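Local coordinates for protein fiber (Bovine adenovirus 4, PDB 4UE0) that forms the trimeric fibre of the virus capsid, whose head domain probably attaches the virus to a host-cell receptor, at residues Ile35-Cys40 and Ala113-Ile118; Ile52-Asp57 and Ser95-Asn100; Ala72-Gln77 and Tyr86-Ser91; Trp25-Ser30 and Leu60-Val65; Ser47-Ile52 and Ser103-Asn108. One frame throughout, in Å; residues are numbered along the deposited sequence. Where two conformers were deposited one is given.

Contact 1: Ile35-Cys40 and Ala113-Ile118; sequences IYILNC and AWTASI
An antiparallel strand pair in the four-stranded sheet of the fibre head brings Ile-35 to Cys-40 against Ala-113 to Ile-118. Six backbone hydrogen bonds tie Tyr-36, Leu-38 and Cys-40 to Ile-118, Ala-116 and Trp-114. Tyr-36 N to Ile-118 O measures 2.8 Å, and Trp-114 N to Cys-40 O, at the other end, is longer at 3.1 Å. Ile-37 with Ser-117 and Asn-39 with Thr-115 are the non-hydrogen-bonded pairs between them.

Tyr-36, Leu-38, Cys-40, Trp-114, Ala-116 and Ile-118 share the buried face. Here the Trp-114 indole is the main surface. CG of Trp-114 sits between the backbone N and the carbonyl carbon (chi1 54°), which swings the ring over toward Cys-40. Cys-40 CB then lies over one face of the indole, 3.3 Å from Trp-114 CE2, in a CH-pi contact offset toward the rim. Cys-40 SG meets the five-membered ring obliquely, 3.9 Å from Trp-114 NE1. Leu-38 CD2 comes in at the edge of the indole, in its plane, and stands 3.9 Å from Trp-114 CH2.

Ile-37, Asn-39, Thr-115 and Ser-117 lie on the other face. From the end of the ladder, Ile-35 CG2 reaches Ser-117 OG at 3.4 Å. That hydroxyl is hydrogen-bonded to Ser-41 OG of the second subunit, and Ala-113 packs on Ser-117 of the third. The contact is thus an antiparallel pair at the outermost strand of its sheet within the chain, 114-120, where the trimer interface begins.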
# COMPACT_ATOMS: atom_id res chain seq x y z
N ILE A 35 -4.46 15.28 6.04
CA ILE A 35 -3.96 14.20 5.20
C ILE A 35 -4.77 14.19 3.89
O ILE A 35 -6.01 14.25 3.91
CB ILE A 35 -4.10 12.83 5.87
CG1 ILE A 35 -3.61 12.88 7.30
CG2 ILE A 35 -3.32 11.81 5.08
CD1 ILE A 35 -3.98 11.64 8.09
N TYR A 36 -4.04 14.13 2.79
CA TYR A 36 -4.59 14.08 1.44
C TYR A 36 -4.24 12.72 0.88
O TYR A 36 -3.06 12.39 0.74
CB TYR A 36 -4.00 15.19 0.57
CG TYR A 36 -4.31 16.55 1.13
CD1 TYR A 36 -5.50 17.15 0.84
CD2 TYR A 36 -3.42 17.19 1.98
CE1 TYR A 36 -5.84 18.38 1.38
CE2 TYR A 36 -3.74 18.43 2.52
CZ TYR A 36 -4.95 19.02 2.21
OH TYR A 36 -5.27 20.24 2.73
N ILE A 37 -5.26 11.92 0.57
CA ILE A 37 -5.10 10.54 0.12
C ILE A 37 -5.63 10.43 -1.31
O ILE A 37 -6.74 10.89 -1.61
CB ILE A 37 -5.83 9.55 1.06
CG1 ILE A 37 -5.15 9.53 2.43
CG2 ILE A 37 -5.87 8.15 0.48
CD1 ILE A 37 -6.02 9.05 3.55
N LEU A 38 -4.84 9.78 -2.16
CA LEU A 38 -5.25 9.45 -3.51
C LEU A 38 -5.02 7.96 -3.72
O LEU A 38 -3.91 7.48 -3.50
CB LEU A 38 -4.45 10.22 -4.56
CG LEU A 38 -4.82 9.98 -6.02
CD1 LEU A 38 -6.26 10.34 -6.33
CD2 LEU A 38 -3.88 10.74 -6.95
N ASN A 39 -6.04 7.24 -4.16
CA ASN A 39 -5.80 5.89 -4.52
C ASN A 39 -6.40 5.48 -5.82
O ASN A 39 -7.19 6.19 -6.41
CB ASN A 39 -6.20 4.98 -3.42
CG ASN A 39 -7.61 5.12 -3.06
OD1 ASN A 39 -8.49 5.29 -3.92
ND2 ASN A 39 -7.87 5.11 -1.76
N CYS A 40 -5.94 4.34 -6.28
CA CYS A 40 -6.35 3.81 -7.55
C CYS A 40 -6.50 2.32 -7.44
O CYS A 40 -5.63 1.64 -6.90
CB CYS A 40 -5.26 4.15 -8.57
SG CYS A 40 -5.68 3.88 -10.30
N ALA A 113 -3.17 -2.06 -7.54
CA ALA A 113 -3.70 -0.89 -6.90
C ALA A 113 -2.61 -0.17 -6.11
O ALA A 113 -1.68 -0.77 -5.58
CB ALA A 113 -4.81 -1.30 -5.96
N TRP A 114 -2.76 1.14 -5.98
CA TRP A 114 -1.79 1.95 -5.25
C TRP A 114 -2.50 3.02 -4.48
O TRP A 114 -3.62 3.41 -4.77
CB TRP A 114 -0.73 2.55 -6.19
CG TRP A 114 -1.26 3.33 -7.36
CD1 TRP A 114 -1.42 2.87 -8.62
CD2 TRP A 114 -1.66 4.71 -7.39
NE1 TRP A 114 -1.86 3.87 -9.44
CE2 TRP A 114 -2.05 5.00 -8.69
CE3 TRP A 114 -1.74 5.73 -6.42
CZ2 TRP A 114 -2.54 6.25 -9.06
CZ3 TRP A 114 -2.26 6.95 -6.78
CH2 TRP A 114 -2.65 7.20 -8.09
N THR A 115 -1.78 3.53 -3.49
CA THR A 115 -2.24 4.63 -2.69
C THR A 115 -1.10 5.60 -2.40
O THR A 115 -0.01 5.16 -2.08
CB THR A 115 -2.77 4.18 -1.28
OG1 THR A 115 -3.88 3.30 -1.42
CG2 THR A 115 -3.19 5.41 -0.44
N ALA A 116 -1.41 6.88 -2.48
CA ALA A 116 -0.48 7.95 -2.14
C ALA A 116 -1.04 8.77 -1.00
O ALA A 116 -2.27 8.92 -0.88
CB ALA A 116 -0.24 8.87 -3.34
N SER A 117 -0.18 9.34 -0.17
CA SER A 117 -0.62 10.15 0.97
C SER A 117 0.35 11.30 1.17
O SER A 117 1.56 11.07 1.26
CB SER A 117 -0.59 9.30 2.28
OG SER A 117 -0.84 10.10 3.43
N ILE A 118 -0.21 12.51 1.27
CA ILE A 118 0.53 13.71 1.63
C ILE A 118 -0.06 14.27 2.92
O ILE A 118 -1.28 14.39 3.04
CB ILE A 118 0.45 14.76 0.51
CG1 ILE A 118 1.32 14.36 -0.66
CG2 ILE A 118 0.93 16.12 1.02
CD1 ILE A 118 1.18 15.23 -1.89

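Contact 2: Ile52-Asp57 and Ser95-Asn100; sequences IYFQAD and SIISIN
Ser-95 meets Ala-56 at the start of the strand pair. Ala-56 N gives a nearly straight hydrogen bond to Ser-95 O, 2.7 Å long. Ser-95 OG lies alongside the extended Gln-55 side chain, 3.6 Å from Gln-55 CG.

Ile-96 follows on the exposed face, where its CD1 comes 4.2 Å from Gln-55 CB. Its CG2 passes near CB of Tyr-53, whose ring packs edge-to-face on Phe-16.

Ile-97 turns to the buried face and packs on Phe-54 and Ala-56. Its N and O are both hydrogen-bonded to the backbone of Phe-54. The two side chains lie side by side and point the same way. A chi1 of 59° at Phe-54 leans the ring toward Ile-97. Ile-97 CB sits over one ring face in a CH-pi contact, 3.7 Å from Phe-54 CZ. Ile-97 CD1 is pressed against Ala-56 CB at 3.3 Å, tighter than usual for two carbons.

Ser-98 returns to the exposed face beside Tyr-53 CB. Ile-99 closes the ladder with two backbone bonds to Ile-52, the shorter being Ile-99 N to Ile-52 O at 2.7 Å. Its CD1 approaches the Phe-54 ring at the edge, 4.1 Å from Phe-54 CE1.

Leu-60 of helix 58-61 covers part of the buried side, touching Phe-54 and Ile-97. Strand 51-55 is an outermost strand of the second sheet within the chain. Its Ile-52 and Phe-54 pack on Ile-21 and Leu-23 of strand 19-29 in the first sheet, as in a two-sheet beta sandwich.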
# COMPACT_ATOMS: atom_id res chain seq x y z
N ILE A 52 -1.26 8.85 -18.03
CA ILE A 52 -2.71 8.92 -18.08
C ILE A 52 -3.09 10.31 -17.61
O ILE A 52 -2.66 10.75 -16.55
CB ILE A 52 -3.36 7.86 -17.17
CG1 ILE A 52 -3.03 6.46 -17.68
CG2 ILE A 52 -4.85 8.08 -17.09
CD1 ILE A 52 -3.44 5.36 -16.71
N TYR A 53 -3.88 11.02 -18.42
CA TYR A 53 -4.28 12.37 -18.07
C TYR A 53 -5.77 12.53 -18.30
O TYR A 53 -6.39 11.80 -19.09
CB TYR A 53 -3.48 13.40 -18.89
CG TYR A 53 -3.61 13.21 -20.35
CD1 TYR A 53 -4.76 13.61 -21.03
CD2 TYR A 53 -2.62 12.57 -21.07
CE1 TYR A 53 -4.91 13.36 -22.36
CE2 TYR A 53 -2.76 12.37 -22.43
CZ TYR A 53 -3.92 12.75 -23.08
OH TYR A 53 -4.07 12.52 -24.43
N PHE A 54 -6.36 13.51 -17.65
CA PHE A 54 -7.77 13.75 -17.73
C PHE A 54 -8.08 15.07 -17.04
O PHE A 54 -7.27 15.63 -16.30
CB PHE A 54 -8.56 12.60 -17.09
CG PHE A 54 -8.24 12.38 -15.64
CD1 PHE A 54 -7.14 11.61 -15.26
CD2 PHE A 54 -9.03 12.96 -14.66
CE1 PHE A 54 -6.84 11.43 -13.93
CE2 PHE A 54 -8.75 12.78 -13.34
CZ PHE A 54 -7.66 12.02 -12.97
N GLN A 55 -9.29 15.54 -17.27
CA GLN A 55 -9.74 16.79 -16.68
C GLN A 55 -10.45 16.46 -15.37
O GLN A 55 -11.35 15.61 -15.32
CB GLN A 55 -10.62 17.56 -17.65
CG GLN A 55 -10.79 19.03 -17.34
CD GLN A 55 -11.53 19.74 -18.46
OE1 GLN A 55 -11.89 19.13 -19.48
NE2 GLN A 55 -11.75 21.03 -18.28
N ALA A 56 -10.01 17.12 -14.31
CA ALA A 56 -10.47 16.80 -12.97
C ALA A 56 -11.76 17.44 -12.69
O ALA A 56 -12.02 18.55 -13.14
CB ALA A 56 -9.47 17.25 -11.93
N ASP A 57 -12.53 16.71 -11.89
CA ASP A 57 -13.71 17.19 -11.21
C ASP A 57 -13.32 17.98 -9.95
O ASP A 57 -12.18 17.90 -9.44
CB ASP A 57 -14.57 15.97 -10.82
CG ASP A 57 -13.74 14.87 -10.09
OD1 ASP A 57 -12.98 14.14 -10.74
OD2 ASP A 57 -13.87 14.77 -8.87
N SER A 95 -6.83 22.35 -14.53
CA SER A 95 -7.78 21.30 -14.21
C SER A 95 -7.33 19.92 -14.73
O SER A 95 -8.06 18.96 -14.56
CB SER A 95 -9.16 21.69 -14.74
OG SER A 95 -9.10 21.94 -16.14
N ILE A 96 -6.13 19.83 -15.29
CA ILE A 96 -5.66 18.60 -15.90
C ILE A 96 -4.80 17.85 -14.90
O ILE A 96 -3.76 18.34 -14.46
CB ILE A 96 -4.82 18.84 -17.17
CG1 ILE A 96 -5.58 19.64 -18.23
CG2 ILE A 96 -4.35 17.50 -17.77
CD1 ILE A 96 -6.83 18.97 -18.74
N ILE A 97 -5.23 16.64 -14.56
CA ILE A 97 -4.43 15.73 -13.74
C ILE A 97 -3.64 14.80 -14.64
O ILE A 97 -4.20 14.23 -15.60
CB ILE A 97 -5.34 14.94 -12.78
CG1 ILE A 97 -6.03 15.94 -11.85
CG2 ILE A 97 -4.54 13.89 -12.01
CD1 ILE A 97 -6.96 15.36 -10.81
N SER A 98 -2.35 14.64 -14.34
CA SER A 98 -1.47 13.73 -15.04
C SER A 98 -0.90 12.70 -14.06
O SER A 98 -0.36 13.06 -13.02
CB SER A 98 -0.33 14.51 -15.68
OG SER A 98 -0.82 15.40 -16.68
N ILE A 99 -1.05 11.44 -14.46
CA ILE A 99 -0.49 10.29 -13.76
C ILE A 99 0.64 9.79 -14.64
O ILE A 99 0.41 9.25 -15.72
CB ILE A 99 -1.55 9.18 -13.56
CG1 ILE A 99 -2.76 9.69 -12.77
CG2 ILE A 99 -0.93 7.98 -12.85
CD1 ILE A 99 -3.95 8.77 -12.78
N ASN A 100 1.87 9.98 -14.17
CA ASN A 100 3.05 9.60 -14.93
C ASN A 100 3.69 8.39 -14.34
O ASN A 100 4.01 8.37 -13.14
CB ASN A 100 4.04 10.75 -14.99
CG ASN A 100 3.75 11.66 -16.14
OD1 ASN A 100 4.00 11.30 -17.30
ND2 ASN A 100 3.24 12.84 -15.85

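Contact 3: Ala72-Gln77 and Tyr86-Ser91; sequences ASCTQQ and YGVTIS
Ala-72 to Gln-77 and Tyr-86 to Ser-91 run antiparallel at 138°, and four backbone hydrogen bonds join Ala-72 to Val-88 and Cys-74 to Tyr-86. The Tyr-86 N to Cys-74 O bond is 2.8 Å long and nearly straight. Between these pairs Ser-73 faces Gly-87, and Ser-73 CA comes 3.1 Å from Tyr-86 O.

In Cys-74, chi1 of 66° turns the sulfur back over its own backbone. There SG touches Val-88 CG2 at 3.7 Å and Tyr-86 CB at 4.0 Å. The sulfur is oblique to the tyrosine ring.

The Tyr-86 ring reaches along the neighbouring strand. Cys-74 O lies at its edge, near the ring plane. Gln-76 crosses the ring obliquely, with amide and ring planes 65° apart, and its CG is 3.8 Å from Tyr-86 CE1. At the tip is a weak hydrogen bond, 2.6 Å between Gln-76 OE1 and Tyr-86 OH. The same OE1 accepts a bond from Glu-106 N, and Gln-76 NE2 binds Ile-109 O, so both the oxygen and the nitrogen of the amide are engaged, which fixes its rotation.

The two strands form the hairpin 70-77 and 83-93. Strand 96-101 continues the sheet beyond 83-93, and Trp-114 of strand 114-120 packs on Ala-72, Cys-74 and Val-88. Thr-75 OG1 is hydrogen-bonded to Tyr-71 OH of the third subunit.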
# COMPACT_ATOMS: atom_id res chain seq x y z
N ALA A 72 3.70 7.48 -5.60
CA ALA A 72 3.39 6.13 -5.16
C ALA A 72 4.11 5.14 -6.06
O ALA A 72 4.86 5.53 -6.95
CB ALA A 72 1.89 5.89 -5.16
N SER A 73 3.92 3.84 -5.84
CA SER A 73 4.45 2.83 -6.73
C SER A 73 3.41 1.76 -6.99
O SER A 73 2.44 1.60 -6.23
CB SER A 73 5.73 2.18 -6.21
OG SER A 73 5.44 1.35 -5.11
N CYS A 74 3.60 1.05 -8.08
CA CYS A 74 2.77 -0.08 -8.44
C CYS A 74 3.61 -1.09 -9.17
O CYS A 74 4.79 -0.84 -9.46
CB CYS A 74 1.57 0.39 -9.28
SG CYS A 74 2.00 1.06 -10.87
N THR A 75 3.02 -2.25 -9.48
CA THR A 75 3.75 -3.31 -10.15
C THR A 75 2.91 -3.95 -11.25
O THR A 75 1.69 -3.86 -11.28
CB THR A 75 4.20 -4.42 -9.18
OG1 THR A 75 3.06 -5.17 -8.71
CG2 THR A 75 5.02 -3.87 -8.01
N GLN A 76 3.64 -4.63 -12.13
CA GLN A 76 3.06 -5.63 -13.03
C GLN A 76 3.90 -6.91 -12.95
O GLN A 76 5.11 -6.87 -12.76
CB GLN A 76 3.06 -5.18 -14.49
CG GLN A 76 2.12 -4.04 -14.78
CD GLN A 76 2.19 -3.64 -16.23
OE1 GLN A 76 3.26 -3.29 -16.74
NE2 GLN A 76 1.07 -3.72 -16.93
N GLN A 77 3.21 -8.04 -13.07
CA GLN A 77 3.85 -9.35 -13.12
C GLN A 77 3.92 -9.79 -14.56
O GLN A 77 2.89 -9.95 -15.22
CB GLN A 77 3.04 -10.33 -12.30
CG GLN A 77 3.59 -11.74 -12.31
CD GLN A 77 2.89 -12.66 -11.37
OE1 GLN A 77 2.65 -12.31 -10.23
NE2 GLN A 77 2.60 -13.86 -11.82
N TYR A 86 6.92 0.26 -10.88
CA TYR A 86 6.80 1.58 -11.49
C TYR A 86 6.57 2.64 -10.45
O TYR A 86 5.76 2.44 -9.54
CB TYR A 86 5.64 1.63 -12.48
CG TYR A 86 5.68 0.56 -13.53
CD1 TYR A 86 5.07 -0.66 -13.31
CD2 TYR A 86 6.30 0.76 -14.76
CE1 TYR A 86 5.07 -1.66 -14.25
CE2 TYR A 86 6.32 -0.25 -15.72
CZ TYR A 86 5.69 -1.44 -15.47
OH TYR A 86 5.71 -2.44 -16.43
N GLY A 87 7.27 3.75 -10.61
CA GLY A 87 6.94 4.94 -9.86
C GLY A 87 5.75 5.64 -10.50
O GLY A 87 5.63 5.66 -11.72
N VAL A 88 4.87 6.19 -9.67
CA VAL A 88 3.65 6.85 -10.11
C VAL A 88 3.65 8.26 -9.52
O VAL A 88 3.68 8.43 -8.32
CB VAL A 88 2.39 6.11 -9.63
CG1 VAL A 88 1.17 6.74 -10.29
CG2 VAL A 88 2.46 4.62 -9.92
N THR A 89 3.72 9.25 -10.40
CA THR A 89 3.75 10.66 -9.98
C THR A 89 2.48 11.32 -10.48
O THR A 89 2.22 11.29 -11.69
CB THR A 89 5.00 11.36 -10.54
OG1 THR A 89 6.19 10.68 -10.07
CG2 THR A 89 5.05 12.81 -10.09
N ILE A 90 1.70 11.88 -9.57
CA ILE A 90 0.41 12.45 -9.91
C ILE A 90 0.42 13.93 -9.58
O ILE A 90 0.65 14.34 -8.46
CB ILE A 90 -0.76 11.78 -9.18
CG1 ILE A 90 -0.67 10.25 -9.23
CG2 ILE A 90 -2.06 12.27 -9.81
CD1 ILE A 90 0.04 9.59 -8.04
N SER A 91 0.24 14.72 -10.64
CA SER A 91 0.38 16.17 -10.61
C SER A 91 -0.85 16.83 -11.27
O SER A 91 -1.61 16.16 -11.97
CB SER A 91 1.67 16.58 -11.34
OG SER A 91 1.71 16.14 -12.68

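Contact 4: Trp25-Ser30 and Leu60-Val65; sequences WQIIPS and LESIFV
The Trp-25 indole lies against helix 58-61 and the turn at Glu-61 to Phe-64, and no hydrogen bond crosses between the segments. Leu-60 N stands above one ring face, offset toward the rim, 3.6 Å from Trp-25 NE1. Leu-60 CA makes a CH-pi contact with the five-membered ring. Ser-62 OG is over the six-membered part, 3.7 Å from Trp-25 CZ3, and it also meets Ile-27 CD1 at 3.6 Å. Leu-60 N is capped by OD2 of Asp-57, the N-cap residue, and Ser-62 OG is bonded to Gly-59 O, so neither depends on the indole.

The apolar packing involves Leu-60 and Ile-63. Leu-60 CD1 touches Trp-25 CD1 at 3.7 Å. With CG2 anti to the carbonyl carbon, Ile-63 directs this methyl between two side chains, 3.7 Å from Trp-25 CE3 and 3.8 Å from Ile-27 CG1.

The turn from Glu-61 to Phe-64 is of type I. Strand 19-29, which carries Trp-25 and Ile-27, lies between strands 8-16 and 34-40. The short helix packs on this sheet through Leu-60, which touches Leu-38 of strand 34-40 and also Ile-97 of strand 96-101.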
# COMPACT_ATOMS: atom_id res chain seq x y z
N TRP A 25 -10.34 9.53 -3.53
CA TRP A 25 -9.61 10.55 -2.80
C TRP A 25 -10.26 10.80 -1.46
O TRP A 25 -11.48 10.56 -1.28
CB TRP A 25 -9.51 11.85 -3.61
CG TRP A 25 -10.85 12.46 -3.94
CD1 TRP A 25 -11.61 12.27 -5.08
CD2 TRP A 25 -11.59 13.35 -3.11
NE1 TRP A 25 -12.78 12.99 -4.98
CE2 TRP A 25 -12.79 13.66 -3.79
CE3 TRP A 25 -11.37 13.93 -1.85
CZ2 TRP A 25 -13.77 14.52 -3.24
CZ3 TRP A 25 -12.34 14.78 -1.31
CH2 TRP A 25 -13.52 15.07 -2.01
N GLN A 26 -9.44 11.24 -0.50
CA GLN A 26 -9.93 11.61 0.84
C GLN A 26 -9.11 12.77 1.38
O GLN A 26 -7.90 12.88 1.12
CB GLN A 26 -9.88 10.45 1.86
CG GLN A 26 -10.18 9.05 1.36
CD GLN A 26 -9.55 7.97 2.25
OE1 GLN A 26 -9.05 6.95 1.76
NE2 GLN A 26 -9.55 8.21 3.56
N ILE A 27 -9.77 13.63 2.14
CA ILE A 27 -9.12 14.66 2.93
C ILE A 27 -9.51 14.36 4.38
O ILE A 27 -10.69 14.32 4.71
CB ILE A 27 -9.54 16.09 2.54
CG1 ILE A 27 -9.23 16.31 1.07
CG2 ILE A 27 -8.82 17.11 3.43
CD1 ILE A 27 -9.69 17.66 0.55
N ILE A 28 -8.50 14.15 5.21
CA ILE A 28 -8.72 13.88 6.61
C ILE A 28 -8.15 15.05 7.41
O ILE A 28 -6.95 15.15 7.57
CB ILE A 28 -8.07 12.54 7.01
CG1 ILE A 28 -8.62 11.40 6.14
CG2 ILE A 28 -8.32 12.26 8.49
CD1 ILE A 28 -7.80 10.14 6.19
N PRO A 29 -9.02 15.97 7.86
CA PRO A 29 -8.55 17.12 8.61
C PRO A 29 -8.40 16.81 10.09
O PRO A 29 -9.15 15.98 10.63
CB PRO A 29 -9.65 18.16 8.37
CG PRO A 29 -10.88 17.37 8.09
CD PRO A 29 -10.48 15.97 7.68
N SER A 30 -7.41 17.44 10.71
CA SER A 30 -7.25 17.48 12.18
C SER A 30 -6.52 18.78 12.56
O SER A 30 -6.06 19.55 11.69
CB SER A 30 -6.50 16.25 12.72
OG SER A 30 -5.09 16.39 12.73
N LEU A 60 -11.80 15.87 -6.89
CA LEU A 60 -10.43 15.43 -7.02
C LEU A 60 -9.46 16.60 -6.99
O LEU A 60 -8.35 16.52 -6.43
CB LEU A 60 -10.31 14.67 -8.32
CG LEU A 60 -9.08 13.84 -8.52
CD1 LEU A 60 -8.73 12.92 -7.34
CD2 LEU A 60 -9.33 13.03 -9.76
N GLU A 61 -9.84 17.70 -7.62
CA GLU A 61 -8.95 18.83 -7.62
C GLU A 61 -8.65 19.27 -6.18
O GLU A 61 -7.59 19.86 -5.95
CB GLU A 61 -9.54 20.00 -8.38
CG GLU A 61 -9.38 19.99 -9.89
CD GLU A 61 -9.79 21.32 -10.51
OE1 GLU A 61 -10.99 21.65 -10.40
OE2 GLU A 61 -8.94 22.02 -11.07
N SER A 62 -9.57 19.02 -5.24
CA SER A 62 -9.45 19.54 -3.87
C SER A 62 -8.27 18.95 -3.09
O SER A 62 -7.89 19.53 -2.06
CB SER A 62 -10.78 19.36 -3.09
OG SER A 62 -11.08 18.02 -2.70
N ILE A 63 -7.69 17.84 -3.55
CA ILE A 63 -6.60 17.24 -2.80
C ILE A 63 -5.24 17.77 -3.26
O ILE A 63 -4.20 17.45 -2.65
CB ILE A 63 -6.62 15.68 -2.85
CG1 ILE A 63 -6.27 15.14 -4.24
CG2 ILE A 63 -7.94 15.12 -2.33
CD1 ILE A 63 -5.98 13.67 -4.27
N PHE A 64 -5.22 18.55 -4.34
CA PHE A 64 -3.96 19.08 -4.88
C PHE A 64 -3.68 20.46 -4.32
O PHE A 64 -3.76 21.46 -5.01
CB PHE A 64 -3.95 19.08 -6.42
CG PHE A 64 -3.94 17.69 -7.03
CD1 PHE A 64 -5.13 16.99 -7.17
CD2 PHE A 64 -2.75 17.05 -7.42
CE1 PHE A 64 -5.17 15.74 -7.71
CE2 PHE A 64 -2.79 15.77 -7.95
CZ PHE A 64 -4.00 15.11 -8.09
N VAL A 65 -3.37 20.48 -3.03
CA VAL A 65 -3.15 21.71 -2.28
C VAL A 65 -1.68 22.03 -2.21
O VAL A 65 -1.30 23.20 -2.18
CB VAL A 65 -3.72 21.56 -0.85
CG1 VAL A 65 -3.22 22.66 0.08
CG2 VAL A 65 -5.24 21.55 -0.90

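Contact 5: Ser47-Ile52 and Ser103-Asn108; sequences SDVTTI and SSLEPN
Leu-105 lies beside Val-49, and its side chain can be followed outward. Its CB stands 3.8 Å from Val-49 O. CG is anti to the carbonyl carbon (chi1 -60°) and comes closer to the same oxygen, at 3.6 Å. At the tip, Leu-105 CD1 meets Val-49 CG2 at 3.8 Å, where the two side chains cross. Phe-43, Pro-45 and Tyr-86 also touch Leu-105, which is the buried residue of this contact.

The backbone of the same leucine makes the one hydrogen bond between the segments. Leu-105 N donates to Val-49 O at 2.9 Å, almost straight at 173°. Ser-104 CA makes a longer CA-H...O contact with Val-49 O. One residue before Val-49, Asp-48 CA approaches Leu-105 O at 3.2 Å. Asp-48 is the centre of an inverse gamma turn, closed by a weak bond from Val-49 N to Ser-47 O.

The remaining contacts are made near the surface. Thr-50 CG2 rests on Ser-104, 3.6 Å from its CA. Ser-104 CB in turn lies near Asp-48 O. Farther along, Pro-107 CG sits 3.8 Å from Ser-47 C, so the proline ring lies against the peptide between Ser-47 and Asp-48.

The first segment runs from a loop into strand 51-55. The second belongs to the loop between strands 96-101 and 114-120. Thr-50 is backbone-bonded to Phe-101 of strand 96-101, Asn-108 is backbone-bonded to Pro-45, and Ser-103 packs on Lys-84 of strand 83-93.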
# COMPACT_ATOMS: atom_id res chain seq x y z
N SER A 47 -2.23 -0.66 -23.84
CA SER A 47 -1.12 -0.18 -24.65
C SER A 47 -0.01 0.24 -23.69
O SER A 47 -0.20 0.30 -22.48
CB SER A 47 -1.53 0.98 -25.55
OG SER A 47 -1.92 2.12 -24.81
N ASP A 48 1.15 0.54 -24.25
CA ASP A 48 2.34 0.83 -23.49
C ASP A 48 2.37 2.28 -23.06
O ASP A 48 3.27 3.02 -23.39
CB ASP A 48 3.60 0.43 -24.27
CG ASP A 48 3.80 1.23 -25.53
OD1 ASP A 48 2.80 1.73 -26.10
OD2 ASP A 48 4.98 1.36 -25.96
N VAL A 49 1.38 2.67 -22.28
CA VAL A 49 1.27 4.04 -21.82
C VAL A 49 2.31 4.39 -20.77
O VAL A 49 2.73 3.57 -19.94
CB VAL A 49 -0.11 4.41 -21.29
CG1 VAL A 49 -1.19 4.19 -22.32
CG2 VAL A 49 -0.42 3.67 -20.04
N THR A 50 2.72 5.66 -20.83
CA THR A 50 3.56 6.25 -19.81
C THR A 50 2.80 7.29 -19.01
O THR A 50 3.23 7.62 -17.90
CB THR A 50 4.82 6.91 -20.41
OG1 THR A 50 4.46 7.84 -21.44
CG2 THR A 50 5.71 5.87 -21.02
N THR A 51 1.74 7.83 -19.56
CA THR A 51 0.99 8.91 -18.91
C THR A 51 -0.49 8.71 -19.10
O THR A 51 -0.93 8.40 -20.22
CB THR A 51 1.36 10.31 -19.47
OG1 THR A 51 2.79 10.46 -19.52
CG2 THR A 51 0.71 11.42 -18.68
N ILE A 52 -1.26 8.85 -18.03
CA ILE A 52 -2.71 8.92 -18.08
C ILE A 52 -3.09 10.31 -17.61
O ILE A 52 -2.66 10.75 -16.55
CB ILE A 52 -3.36 7.86 -17.17
CG1 ILE A 52 -3.03 6.46 -17.68
CG2 ILE A 52 -4.85 8.08 -17.09
CD1 ILE A 52 -3.44 5.36 -16.71
N SER A 103 8.20 4.26 -16.30
CA SER A 103 8.49 3.68 -17.58
C SER A 103 7.17 3.19 -18.17
O SER A 103 6.14 3.16 -17.48
CB SER A 103 9.59 2.62 -17.45
OG SER A 103 9.21 1.53 -16.72
N SER A 104 7.21 2.82 -19.44
CA SER A 104 5.99 2.40 -20.10
C SER A 104 5.45 1.11 -19.50
O SER A 104 6.18 0.17 -19.24
CB SER A 104 6.22 2.26 -21.61
OG SER A 104 7.17 1.24 -21.90
N LEU A 105 4.14 1.08 -19.33
CA LEU A 105 3.48 -0.11 -18.82
C LEU A 105 3.44 -1.21 -19.90
O LEU A 105 3.47 -0.95 -21.10
CB LEU A 105 2.06 0.23 -18.36
CG LEU A 105 1.96 1.27 -17.26
CD1 LEU A 105 0.50 1.61 -17.00
CD2 LEU A 105 2.58 0.78 -15.99
N GLU A 106 3.41 -2.47 -19.46
CA GLU A 106 3.21 -3.59 -20.37
C GLU A 106 1.74 -3.68 -20.73
O GLU A 106 0.88 -3.73 -19.85
CB GLU A 106 3.61 -4.91 -19.72
CG GLU A 106 5.04 -4.97 -19.26
CD GLU A 106 6.01 -4.96 -20.41
OE1 GLU A 106 5.73 -5.59 -21.45
OE2 GLU A 106 7.07 -4.32 -20.26
N PRO A 107 1.41 -3.75 -22.03
CA PRO A 107 0.01 -3.93 -22.38
C PRO A 107 -0.59 -5.23 -21.87
O PRO A 107 0.07 -6.26 -21.88
CB PRO A 107 0.05 -3.95 -23.92
CG PRO A 107 1.33 -3.29 -24.32
CD PRO A 107 2.28 -3.66 -23.22
N ASN A 108 -1.86 -5.18 -21.49
CA ASN A 108 -2.66 -6.38 -21.22
C ASN A 108 -2.20 -7.21 -20.02
O ASN A 108 -2.45 -8.40 -19.95
CB ASN A 108 -2.80 -7.23 -22.49
CG ASN A 108 -3.26 -6.40 -23.67
OD1 ASN A 108 -2.64 -6.40 -24.75
ND2 ASN A 108 -4.31 -5.65 -23.46

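Contacts 2 and 3 belong to one four-stranded sheet and are joined where strands 83-93 and 96-101 pair, with Asn-100 N 2.8 Å from Thr-89 O. Contact 1 lies in the other sheet, which also supplies the strand of contact 4. One place where the two sheets meet is between contacts 1 and 3, where Trp-114 CH2 is 3.6 Å from Ile-90 CD1. Contact 4 reaches contact 2 through Leu-60 and Phe-64 on Ile-97. Contact 5 shares Ile-52 with contact 2 and touches contact 3 through Gln-76. Contacts 4 and 5 are far apart, with centres about 27 Å from each other. Contacts 1 and 3 both touch the second subunit.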